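PDB 5USB: protection of telomeres protein 1 from Schizosaccharomyces pombe, which binds the single-stranded 3' overhang of telomeres through the GGTTAC repeat, protecting it and regulating telomerase and telomere length. Local coordinates for residues A[71-76]-A[114-119]; A[90-95]-A[104-109]; A[22-27]-A[31-36]. The protein carries 1 engineered substitution. All coordinates share one frame; numbering follows the deposited sequence. Where two conformers were deposited one is given.

All three contacts lie in one OB-fold, the Pot1pC piece of the protein, and all reach the same curled sheet. Interaction 3, the hairpin of strands 14-26 and 31-36, comes first along the chain. Interaction 1 opens next at helix 72-77 and closes at strand 117-121, and interaction 2, the hairpin of strands 92-96 and 102-106, falls between its two halves. The centres of interactions 1 and 2 are about 9 Å apart; interaction 3 is about 14 Å from the centre of each. Interactions 1 and 2 share the first guanine of the bound strand, while interaction 3 receives nucleotides 7 to 9, so one barrel holds both ends of the nucleic acid.

Interaction 1. Residues A[71-76]-A[114-119]; sequences DEHDFY and YNMSIE. With nucleotides of chain B.
Tyr76 and Glu119 supply the polar link between helix 72-77 and the strand that starts at Ser117. The tyrosine OH donates to Glu119 OE1 at 2.6 Å, on the syn side of that oxygen, and the ring and carboxylate planes stand 83° apart. Tyr76 reaches the strand because its CG is anti to the backbone N (chi1 179°), which carries the ring away from the helix. A phenol suits the place, since its long flat ring spans the distance from helix to strand and ends in a donor; the carbonyl O of Ile118 lies at the ring edge, 3.8 Å from Tyr76 CE2.

Apolar contact is made one turn earlier. Met116 bends at its last torsion (chi3 -73°) and brings its methyl CE to 3.4 Å from His73 CE1, approaching the ring obliquely; the two side chains cross at about a right angle. The flexible side chain lets this methyl rest against the imidazole while His73 NE2 is engaged elsewhere, in a hydrogen bond to the carbonyl O of His107 that fixes the ring's rotation.

Asp71, just before the helix, takes part in recognising the base. Its two oxygens grip the Watson-Crick edge of G1 of chain B: N1 donates to OD1 at 2.7 Å and N2 to OD2 at 2.9 Å, both nearly straight. A short carboxylate matches this pair of donors, a pattern specific to guanine.

Helix 72-77 follows strand 65-69 and packs beside strands 102-106 and 117-121, with His73, Met116 and Ile118 meeting on Leu106; Ile118 also touches Leu33 of strand 31-36.

Interaction 2. Residues A[90-95]-A[104-109]; sequences KNVRTK and CILHGD. With nucleotides of chain B.
The beta hairpin of strands 92-96 and 102-106, one wall of the OB barrel, joins Arg93 to Ile105 as an antiparallel hydrogen-bonded pair and leads into the site for the first two nucleotides. Ile105 N donates to Arg93 O at 3.0 Å. Next to it Thr94 and Cys104 form a non-hydrogen-bonded pair. Val92, branched and compact, fills the barrel side by laying CG1 on Leu106 CD1 at 3.8 Å.

On the nucleic acid side Lys95 runs over Ile105, its CD tight against Ile105 CG1 at 3.4 Å. Bends at chi3 (-77°) and chi4 point NZ at O6 of DG2 of chain B, within hydrogen-bonding distance, though the separation is improbably short and its exact value doubtful. His107 meets the Hoogsteen edge of G1 of chain B: ND1 donates to O6 at 3.2 Å and, weakly, to N7 at 2.7 Å. Gly108 N gives O6 of G1 of chain B a further bond of 2.9 Å. Ile105 CG2 lies over the rim of one imidazole face and the Trp70 ring meets the imidazole nearly parallel, together probably helping to set it.

Strand 102-106 runs beside parallel strand 65-69, while strand 92-96 pairs with strand 14-26, where Asn91 and Val92 make a G1 beta bulge opposite Cys15.

Interaction 3. Residues A[22-27]-A[31-36]; sequences IKTWYS and FTLYVT. With nucleotides of chain B.
Thr24 and Leu33 mark the close-packed side of this antiparallel hairpin, with Thr24 CG2 set 3.6 Å from Leu33 CD2. Phe31, its CG anti to the backbone N (chi1 -177°), lies beneath the neighbouring strand, where its CZ meets Thr24 CB. A small beta-branched threonine opposite a leucine lets that flat ring lie close. Backbone bonds link Lys23 with Tyr34 and Trp25 with Thr32, and a classic beta bulge sets both Ile22 N and, weakly, Lys23 N on Tyr34 O.

The face of Lys23, Trp25, Thr32 and Tyr34 relies less on protein: nucleotides of chain B cover it, and one water joins Trp25 O and Thr32 OG1. Lys23 runs alongside the Tyr34 ring, then turns so that NZ reaches N7 of DG7 at 2.8 Å. The broad indole of Trp25 slides between two bases, C6 of DG7 3.4 Å above one face and N3 of DT9 over the other. Tyr26 starts from the Thr24 and Phe31 face, but its ring swings out over the face of DT9 opposite Trp25. An alanine in place of Trp25 would probably open a gap between these bases and leave thymine with Tyr26 alone.

Tyr26 N donates to O4 of DT9 at 2.9 Å, and Tyr26 O accepts from its N3. Aromatic faces probably supply general affinity for unpaired bases, while these main-chain bonds match thymine; Lys23 NZ, also near N7 of DG8, meets an atom that adenine shares.

Interaction 1. Residues A[71-76]-A[114-119]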
# COMPACT_ATOMS: atom_id res chain seq x y z
N ASP A 71 12.84 -4.24 8.99
CA ASP A 71 13.14 -4.28 10.45
C ASP A 71 11.85 -4.50 11.23
O ASP A 71 11.11 -5.44 10.91
CB ASP A 71 13.87 -3.00 10.82
CG ASP A 71 15.11 -2.78 10.01
OD1 ASP A 71 15.33 -1.64 9.61
OD2 ASP A 71 15.82 -3.76 9.73
N GLU A 72 11.54 -3.69 12.25
CA GLU A 72 10.38 -3.97 13.09
C GLU A 72 9.09 -4.01 12.29
O GLU A 72 8.15 -4.72 12.63
CB GLU A 72 10.26 -2.95 14.24
CG GLU A 72 9.96 -1.51 13.89
CD GLU A 72 11.18 -0.67 13.53
OE1 GLU A 72 12.25 -1.23 13.22
OE2 GLU A 72 11.04 0.57 13.56
N HIS A 73 9.01 -3.23 11.21
CA HIS A 73 7.77 -3.24 10.42
C HIS A 73 7.59 -4.57 9.72
O HIS A 73 6.46 -5.07 9.59
CB HIS A 73 7.81 -2.09 9.41
CG HIS A 73 8.29 -0.80 9.96
ND1 HIS A 73 7.53 0.02 10.77
CD2 HIS A 73 9.50 -0.19 9.84
CE1 HIS A 73 8.24 1.09 11.10
NE2 HIS A 73 9.44 0.98 10.55
N ASP A 74 8.69 -5.14 9.24
CA ASP A 74 8.71 -6.45 8.61
C ASP A 74 8.37 -7.53 9.63
O ASP A 74 7.41 -8.28 9.46
CB ASP A 74 10.12 -6.63 8.04
CG ASP A 74 10.42 -8.02 7.51
OD1 ASP A 74 9.53 -8.89 7.39
OD2 ASP A 74 11.63 -8.24 7.18
N PHE A 75 9.10 -7.56 10.74
CA PHE A 75 8.81 -8.59 11.74
C PHE A 75 7.36 -8.54 12.21
O PHE A 75 6.76 -9.58 12.46
CB PHE A 75 9.75 -8.43 12.92
CG PHE A 75 11.19 -8.66 12.59
CD1 PHE A 75 11.59 -9.88 12.06
CD2 PHE A 75 12.14 -7.71 12.88
CE1 PHE A 75 12.92 -10.12 11.78
CE2 PHE A 75 13.47 -7.93 12.60
CZ PHE A 75 13.86 -9.15 12.05
N TYR A 76 6.80 -7.35 12.39
CA TYR A 76 5.43 -7.22 12.84
C TYR A 76 4.45 -7.75 11.81
O TYR A 76 3.53 -8.51 12.13
CB TYR A 76 5.11 -5.76 13.14
CG TYR A 76 3.69 -5.53 13.60
CD1 TYR A 76 3.14 -6.29 14.62
CD2 TYR A 76 2.89 -4.55 13.06
CE1 TYR A 76 1.86 -6.07 15.05
CE2 TYR A 76 1.63 -4.32 13.49
CZ TYR A 76 1.10 -5.07 14.52
OH TYR A 76 -0.18 -4.88 14.99
N TYR A 114 10.26 9.21 13.34
CA TYR A 114 9.22 9.55 12.39
C TYR A 114 7.74 9.24 12.62
O TYR A 114 7.00 9.64 11.84
CB TYR A 114 9.68 8.95 11.06
CG TYR A 114 11.10 9.33 10.70
CD1 TYR A 114 11.43 10.63 10.39
CD2 TYR A 114 12.10 8.38 10.65
CE1 TYR A 114 12.71 10.96 10.06
CE2 TYR A 114 13.37 8.71 10.34
CZ TYR A 114 13.69 10.02 10.04
OH TYR A 114 14.99 10.36 9.70
N ASN A 115 7.37 8.47 13.65
CA ASN A 115 6.00 8.12 14.03
C ASN A 115 5.11 7.33 13.02
O ASN A 115 3.95 7.51 12.95
CB ASN A 115 5.24 9.31 14.52
CG ASN A 115 3.95 8.94 15.19
OD1 ASN A 115 3.83 7.89 15.73
ND2 ASN A 115 2.96 9.77 15.07
N MET A 116 5.71 6.43 12.29
CA MET A 116 4.93 5.69 11.35
C MET A 116 4.24 4.50 11.97
O MET A 116 4.66 3.99 12.96
CB MET A 116 5.78 5.16 10.27
CG MET A 116 6.78 6.12 9.82
SD MET A 116 7.50 5.26 8.49
CE MET A 116 8.44 4.04 9.36
N SER A 117 3.16 4.08 11.33
CA SER A 117 2.51 2.89 11.76
C SER A 117 1.71 2.27 10.63
O SER A 117 1.38 2.90 9.70
CB SER A 117 1.58 3.12 12.92
OG SER A 117 0.57 4.00 12.62
N ILE A 118 1.45 1.00 10.76
CA ILE A 118 0.57 0.29 9.89
C ILE A 118 -0.19 -0.67 10.78
O ILE A 118 0.40 -1.33 11.58
CB ILE A 118 1.26 -0.47 8.77
CG1 ILE A 118 0.25 -1.41 8.12
CG2 ILE A 118 2.43 -1.24 9.28
CD1 ILE A 118 0.76 -1.99 6.82
N GLU A 119 -1.49 -0.67 10.65
CA GLU A 119 -2.30 -1.55 11.41
C GLU A 119 -3.45 -2.09 10.55
O GLU A 119 -3.85 -1.50 9.59
CB GLU A 119 -2.85 -0.89 12.67
CG GLU A 119 -1.81 -0.47 13.72
CD GLU A 119 -1.19 -1.63 14.53
OE1 GLU A 119 -1.43 -2.75 14.19
OE2 GLU A 119 -0.46 -1.38 15.51
O5' G B 1 20.66 2.37 0.97
C5' G B 1 19.62 1.44 1.28
C4' G B 1 20.22 0.07 1.40
O4' G B 1 20.07 -0.42 2.75
C3' G B 1 19.59 -1.01 0.54
O3' G B 1 20.61 -1.94 0.40
C2' G B 1 18.44 -1.53 1.42
O2' G B 1 18.00 -2.87 1.39
C1' G B 1 18.96 -1.30 2.83
N9 G B 1 17.96 -0.66 3.66
C8 G B 1 17.34 0.54 3.43
N7 G B 1 16.54 0.89 4.40
C5 G B 1 16.67 -0.13 5.33
C6 G B 1 16.04 -0.30 6.58
O6 G B 1 15.24 0.44 7.14
N1 G B 1 16.44 -1.49 7.20
C2 G B 1 17.32 -2.39 6.66
N2 G B 1 17.56 -3.48 7.40
N3 G B 1 17.91 -2.24 5.49
C4 G B 1 17.54 -1.10 4.88

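Interaction 2. Residues A[90-95]-A[104-109]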
# COMPACT_ATOMS: atom_id res chain seq x y z
N LYS A 90 -0.02 5.21 8.49
CA LYS A 90 0.04 6.55 9.06
C LYS A 90 1.47 7.06 9.00
O LYS A 90 2.40 6.35 9.38
CB LYS A 90 -0.48 6.55 10.50
CG LYS A 90 -1.96 6.38 10.59
CD LYS A 90 -2.45 6.32 12.02
CE LYS A 90 -3.91 5.97 12.07
NZ LYS A 90 -4.32 5.51 13.44
N ASN A 91 1.63 8.24 8.41
CA ASN A 91 2.88 8.97 8.39
C ASN A 91 3.99 8.20 7.70
O ASN A 91 5.16 8.30 8.05
CB ASN A 91 3.28 9.37 9.82
CG ASN A 91 2.21 10.18 10.48
OD1 ASN A 91 1.71 11.13 9.89
ND2 ASN A 91 1.78 9.76 11.67
N VAL A 92 3.64 7.48 6.66
CA VAL A 92 4.61 6.75 5.88
C VAL A 92 5.16 7.65 4.79
O VAL A 92 4.58 8.67 4.42
CB VAL A 92 3.99 5.46 5.30
CG1 VAL A 92 3.60 4.53 6.43
CG2 VAL A 92 2.80 5.78 4.42
N ARG A 93 6.36 7.31 4.38
CA ARG A 93 7.16 8.08 3.45
C ARG A 93 7.02 7.52 2.05
O ARG A 93 6.92 6.31 1.85
CB ARG A 93 8.60 7.99 3.92
CG ARG A 93 9.53 8.83 3.23
CD ARG A 93 9.37 10.26 3.63
NE ARG A 93 10.09 10.99 2.63
CZ ARG A 93 10.09 12.30 2.46
NH1 ARG A 93 9.38 13.13 3.23
NH2 ARG A 93 10.83 12.74 1.45
N THR A 94 6.97 8.40 1.06
CA THR A 94 6.97 7.96 -0.32
C THR A 94 8.28 8.34 -1.01
O THR A 94 8.99 9.27 -0.61
CB THR A 94 5.82 8.57 -1.09
OG1 THR A 94 6.04 9.98 -1.17
CG2 THR A 94 4.52 8.32 -0.40
N LYS A 95 8.60 7.60 -2.06
CA LYS A 95 9.78 7.88 -2.86
C LYS A 95 9.49 7.42 -4.28
O LYS A 95 8.41 6.90 -4.59
CB LYS A 95 11.03 7.19 -2.31
CG LYS A 95 10.96 5.69 -2.26
CD LYS A 95 12.25 5.07 -1.78
CE LYS A 95 13.29 5.06 -2.87
NZ LYS A 95 14.18 3.89 -2.70
N CYS A 104 6.12 3.24 -1.45
CA CYS A 104 6.05 3.59 -0.05
C CYS A 104 7.07 2.77 0.73
O CYS A 104 7.25 1.58 0.48
CB CYS A 104 4.62 3.34 0.45
SG CYS A 104 4.32 3.52 2.18
N ILE A 105 7.73 3.42 1.69
CA ILE A 105 8.84 2.83 2.41
C ILE A 105 8.59 2.99 3.90
O ILE A 105 8.21 4.07 4.36
CB ILE A 105 10.16 3.51 2.03
CG1 ILE A 105 10.45 3.32 0.54
CG2 ILE A 105 11.26 2.95 2.88
CD1 ILE A 105 10.55 1.91 0.08
N LEU A 106 8.81 1.90 4.65
CA LEU A 106 8.83 1.95 6.11
C LEU A 106 10.20 1.45 6.58
O LEU A 106 10.47 0.25 6.66
CB LEU A 106 7.68 1.16 6.72
CG LEU A 106 6.28 1.75 6.63
CD1 LEU A 106 5.72 1.60 5.24
CD2 LEU A 106 5.36 1.13 7.62
N HIS A 107 11.09 2.40 6.84
CA HIS A 107 12.43 2.10 7.31
C HIS A 107 12.40 1.80 8.80
O HIS A 107 11.60 2.34 9.54
CB HIS A 107 13.36 3.30 7.05
CG HIS A 107 13.71 3.52 5.61
ND1 HIS A 107 14.56 2.68 4.91
CD2 HIS A 107 13.39 4.52 4.75
CE1 HIS A 107 14.71 3.14 3.68
NE2 HIS A 107 14.01 4.25 3.56
N GLY A 108 13.30 0.93 9.23
CA GLY A 108 13.46 0.69 10.65
C GLY A 108 13.68 2.01 11.35
O GLY A 108 14.47 2.83 10.86
N ASP A 109 12.95 2.22 12.40
CA ASP A 109 12.97 3.51 13.10
C ASP A 109 13.12 3.27 14.61
O ASP A 109 12.28 3.71 15.32
CB ASP A 109 11.69 4.31 12.77
CG ASP A 109 11.71 5.70 13.32
OD1 ASP A 109 12.79 6.15 13.63
OD2 ASP A 109 10.72 6.41 13.47
O5' G B 1 20.66 2.37 0.97
C5' G B 1 19.62 1.44 1.28
C4' G B 1 20.22 0.07 1.40
O4' G B 1 20.07 -0.42 2.75
C3' G B 1 19.59 -1.01 0.54
O3' G B 1 20.61 -1.94 0.40
C2' G B 1 18.44 -1.53 1.42
O2' G B 1 18.00 -2.87 1.39
C1' G B 1 18.96 -1.30 2.83
N9 G B 1 17.96 -0.66 3.66
C8 G B 1 17.34 0.54 3.43
N7 G B 1 16.54 0.89 4.40
C5 G B 1 16.67 -0.13 5.33
C6 G B 1 16.04 -0.30 6.58
O6 G B 1 15.24 0.44 7.14
N1 G B 1 16.44 -1.49 7.20
C2 G B 1 17.32 -2.39 6.66
N2 G B 1 17.56 -3.48 7.40
N3 G B 1 17.91 -2.24 5.49
C4 G B 1 17.54 -1.10 4.88
P DG B 2 21.19 -2.23 -1.02
OP1 DG B 2 22.33 -3.15 -0.83
OP2 DG B 2 21.35 -0.97 -1.74
O5' DG B 2 20.03 -3.06 -1.72
C5' DG B 2 19.66 -4.35 -1.23
C4' DG B 2 18.34 -4.75 -1.84
O4' DG B 2 17.23 -4.17 -1.14
C3' DG B 2 18.16 -4.27 -3.27
O3' DG B 2 18.84 -5.20 -4.09
C2' DG B 2 16.65 -4.34 -3.42
C1' DG B 2 16.15 -3.93 -2.05
N9 DG B 2 15.78 -2.53 -1.92
C8 DG B 2 16.53 -1.56 -1.33
N7 DG B 2 15.96 -0.39 -1.34
C5 DG B 2 14.77 -0.60 -2.02
C6 DG B 2 13.74 0.31 -2.36
O6 DG B 2 13.66 1.51 -2.09
N1 DG B 2 12.72 -0.31 -3.06
C2 DG B 2 12.68 -1.64 -3.37
N2 DG B 2 11.60 -2.06 -4.03
N3 DG B 2 13.64 -2.50 -3.07
C4 DG B 2 14.64 -1.92 -2.39

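Interaction 3. Residues A[22-27]-A[31-36]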
# COMPACT_ATOMS: atom_id res chain seq x y z
N ILE A 22 -3.68 -6.13 -1.74
CA ILE A 22 -3.89 -6.99 -2.90
C ILE A 22 -2.91 -8.15 -2.92
O ILE A 22 -3.30 -9.27 -3.23
CB ILE A 22 -3.78 -6.16 -4.20
CG1 ILE A 22 -4.80 -5.03 -4.26
CG2 ILE A 22 -3.93 -7.10 -5.38
CD1 ILE A 22 -6.24 -5.51 -4.14
N LYS A 23 -1.66 -7.88 -2.57
CA LYS A 23 -0.60 -8.85 -2.66
C LYS A 23 0.39 -8.64 -1.53
O LYS A 23 0.69 -7.51 -1.16
CB LYS A 23 0.13 -8.71 -4.01
CG LYS A 23 1.28 -9.68 -4.22
CD LYS A 23 1.86 -9.45 -5.58
CE LYS A 23 3.16 -10.22 -5.75
NZ LYS A 23 2.93 -11.65 -5.88
N THR A 24 0.90 -9.75 -1.00
CA THR A 24 2.01 -9.72 -0.05
C THR A 24 3.14 -10.59 -0.58
O THR A 24 2.90 -11.56 -1.29
CB THR A 24 1.60 -10.22 1.34
OG1 THR A 24 1.19 -11.58 1.30
CG2 THR A 24 0.45 -9.42 1.89
N TRP A 25 4.36 -10.25 -0.17
CA TRP A 25 5.53 -11.06 -0.49
C TRP A 25 6.56 -10.90 0.61
O TRP A 25 7.05 -9.80 0.85
CB TRP A 25 6.16 -10.67 -1.83
CG TRP A 25 7.26 -11.60 -2.18
CD1 TRP A 25 8.59 -11.36 -2.07
CD2 TRP A 25 7.13 -12.94 -2.69
NE1 TRP A 25 9.31 -12.48 -2.46
CE2 TRP A 25 8.42 -13.45 -2.86
CE3 TRP A 25 6.04 -13.75 -3.01
CZ2 TRP A 25 8.66 -14.74 -3.34
CZ3 TRP A 25 6.28 -15.01 -3.51
CH2 TRP A 25 7.59 -15.50 -3.65
N TYR A 26 6.85 -12.00 1.31
CA TYR A 26 7.89 -11.97 2.32
C TYR A 26 9.19 -12.48 1.72
O TYR A 26 9.20 -13.36 0.84
CB TYR A 26 7.54 -12.82 3.57
CG TYR A 26 7.24 -14.28 3.34
CD1 TYR A 26 8.26 -15.24 3.34
CD2 TYR A 26 5.94 -14.72 3.18
CE1 TYR A 26 7.97 -16.58 3.15
CE2 TYR A 26 5.65 -16.06 2.96
CZ TYR A 26 6.67 -16.97 2.96
OH TYR A 26 6.35 -18.32 2.75
N SER A 27 10.29 -11.95 2.24
CA SER A 27 11.62 -12.45 1.91
C SER A 27 12.48 -12.40 3.15
O SER A 27 12.05 -11.95 4.22
CB SER A 27 12.24 -11.65 0.76
OG SER A 27 12.69 -10.39 1.21
N PHE A 31 9.60 -7.25 3.97
CA PHE A 31 8.24 -7.68 3.65
C PHE A 31 7.60 -6.64 2.73
O PHE A 31 7.71 -5.43 2.97
CB PHE A 31 7.41 -7.79 4.95
CG PHE A 31 6.02 -8.28 4.75
CD1 PHE A 31 5.76 -9.53 4.21
CD2 PHE A 31 4.95 -7.52 5.19
CE1 PHE A 31 4.43 -9.98 4.08
CE2 PHE A 31 3.66 -7.96 5.05
CZ PHE A 31 3.40 -9.16 4.49
N THR A 32 6.91 -7.11 1.68
CA THR A 32 6.36 -6.19 0.69
C THR A 32 4.86 -6.33 0.65
O THR A 32 4.34 -7.45 0.69
CB THR A 32 6.95 -6.47 -0.66
OG1 THR A 32 8.36 -6.29 -0.60
CG2 THR A 32 6.35 -5.54 -1.76
N LEU A 33 4.16 -5.21 0.55
CA LEU A 33 2.72 -5.16 0.38
C LEU A 33 2.42 -4.39 -0.90
O LEU A 33 3.13 -3.47 -1.25
CB LEU A 33 2.01 -4.39 1.54
CG LEU A 33 2.16 -4.85 2.97
CD1 LEU A 33 1.61 -3.76 3.91
CD2 LEU A 33 1.47 -6.21 3.17
N TYR A 34 1.37 -4.79 -1.60
CA TYR A 34 0.83 -4.03 -2.71
C TYR A 34 -0.59 -3.68 -2.31
O TYR A 34 -1.37 -4.59 -1.99
CB TYR A 34 0.82 -4.83 -4.01
CG TYR A 34 2.21 -5.26 -4.46
CD1 TYR A 34 2.87 -6.30 -3.87
CD2 TYR A 34 2.85 -4.55 -5.47
CE1 TYR A 34 4.14 -6.65 -4.27
CE2 TYR A 34 4.14 -4.89 -5.86
CZ TYR A 34 4.77 -5.93 -5.24
OH TYR A 34 6.04 -6.28 -5.64
N VAL A 35 -0.89 -2.38 -2.24
CA VAL A 35 -2.17 -1.93 -1.72
C VAL A 35 -2.85 -0.96 -2.67
O VAL A 35 -2.21 -0.36 -3.54
CB VAL A 35 -2.02 -1.30 -0.33
CG1 VAL A 35 -1.24 -2.23 0.55
CG2 VAL A 35 -1.37 0.05 -0.41
N THR A 36 -4.17 -0.85 -2.54
CA THR A 36 -4.99 -0.01 -3.39
C THR A 36 -6.14 0.58 -2.60
O THR A 36 -6.62 -0.04 -1.64
CB THR A 36 -5.57 -0.82 -4.57
OG1 THR A 36 -6.25 0.05 -5.48
CG2 THR A 36 -6.57 -1.82 -4.11
P DT B 9 3.53 -20.79 -1.62
OP1 DT B 9 3.35 -22.09 -2.27
OP2 DT B 9 2.73 -20.42 -0.49
O5' DT B 9 5.03 -20.69 -1.14
C5' DT B 9 6.06 -21.53 -1.64
C4' DT B 9 7.39 -20.99 -1.19
O4' DT B 9 7.62 -19.69 -1.77
C3' DT B 9 7.50 -20.76 0.31
O3' DT B 9 7.92 -21.93 0.99
C2' DT B 9 8.56 -19.69 0.40
C1' DT B 9 8.34 -18.87 -0.86
N1 DT B 9 7.56 -17.66 -0.60
C2 DT B 9 8.24 -16.55 -0.20
O2 DT B 9 9.45 -16.53 -0.07
N3 DT B 9 7.46 -15.45 0.05
C4 DT B 9 6.09 -15.37 -0.04
O4 DT B 9 5.53 -14.32 0.21
C5 DT B 9 5.43 -16.58 -0.46
C7 DT B 9 3.94 -16.58 -0.61
C6 DT B 9 6.19 -17.66 -0.70
P DG B 7 4.95 -16.25 -12.29
OP1 DG B 7 5.61 -16.94 -13.41
OP2 DG B 7 3.54 -16.45 -12.04
O5' DG B 7 5.67 -16.61 -10.92
C5' DG B 7 7.06 -16.90 -10.90
C4' DG B 7 7.54 -17.01 -9.48
O4' DG B 7 7.63 -15.69 -8.91
C3' DG B 7 6.64 -17.82 -8.54
O3' DG B 7 7.45 -18.74 -7.83
C2' DG B 7 6.21 -16.82 -7.49
C1' DG B 7 7.30 -15.78 -7.56
N9 DG B 7 6.83 -14.48 -7.11
C8 DG B 7 5.53 -14.06 -7.00
N7 DG B 7 5.42 -12.86 -6.50
C5 DG B 7 6.73 -12.47 -6.26
C6 DG B 7 7.24 -11.27 -5.71
O6 DG B 7 6.62 -10.28 -5.34
N1 DG B 7 8.63 -11.29 -5.64
C2 DG B 7 9.42 -12.33 -6.04
N2 DG B 7 10.73 -12.16 -5.89
N3 DG B 7 8.96 -13.46 -6.55
C4 DG B 7 7.61 -13.46 -6.63
P DG B 8 6.87 -20.11 -7.36
OP1 DG B 8 7.95 -20.85 -6.72
OP2 DG B 8 6.16 -20.71 -8.45
O5' DG B 8 5.73 -19.76 -6.32
C5' DG B 8 6.08 -19.57 -4.96
C4' DG B 8 4.93 -18.98 -4.17
O4' DG B 8 4.52 -17.72 -4.74
C3' DG B 8 3.68 -19.83 -4.07
O3' DG B 8 3.32 -19.66 -2.71
C2' DG B 8 2.68 -19.11 -4.96
C1' DG B 8 3.10 -17.66 -4.76
N9 DG B 8 2.73 -16.65 -5.75
C8 DG B 8 2.47 -15.34 -5.45
N7 DG B 8 2.26 -14.61 -6.51
C5 DG B 8 2.41 -15.49 -7.57
C6 DG B 8 2.28 -15.26 -8.97
O6 DG B 8 2.02 -14.21 -9.55
N1 DG B 8 2.50 -16.43 -9.70
C2 DG B 8 2.80 -17.65 -9.15
N2 DG B 8 2.98 -18.65 -10.02
N3 DG B 8 2.92 -17.87 -7.85
C4 DG B 8 2.71 -16.75 -7.12
O HOH W 1 9.60 -8.70 0.19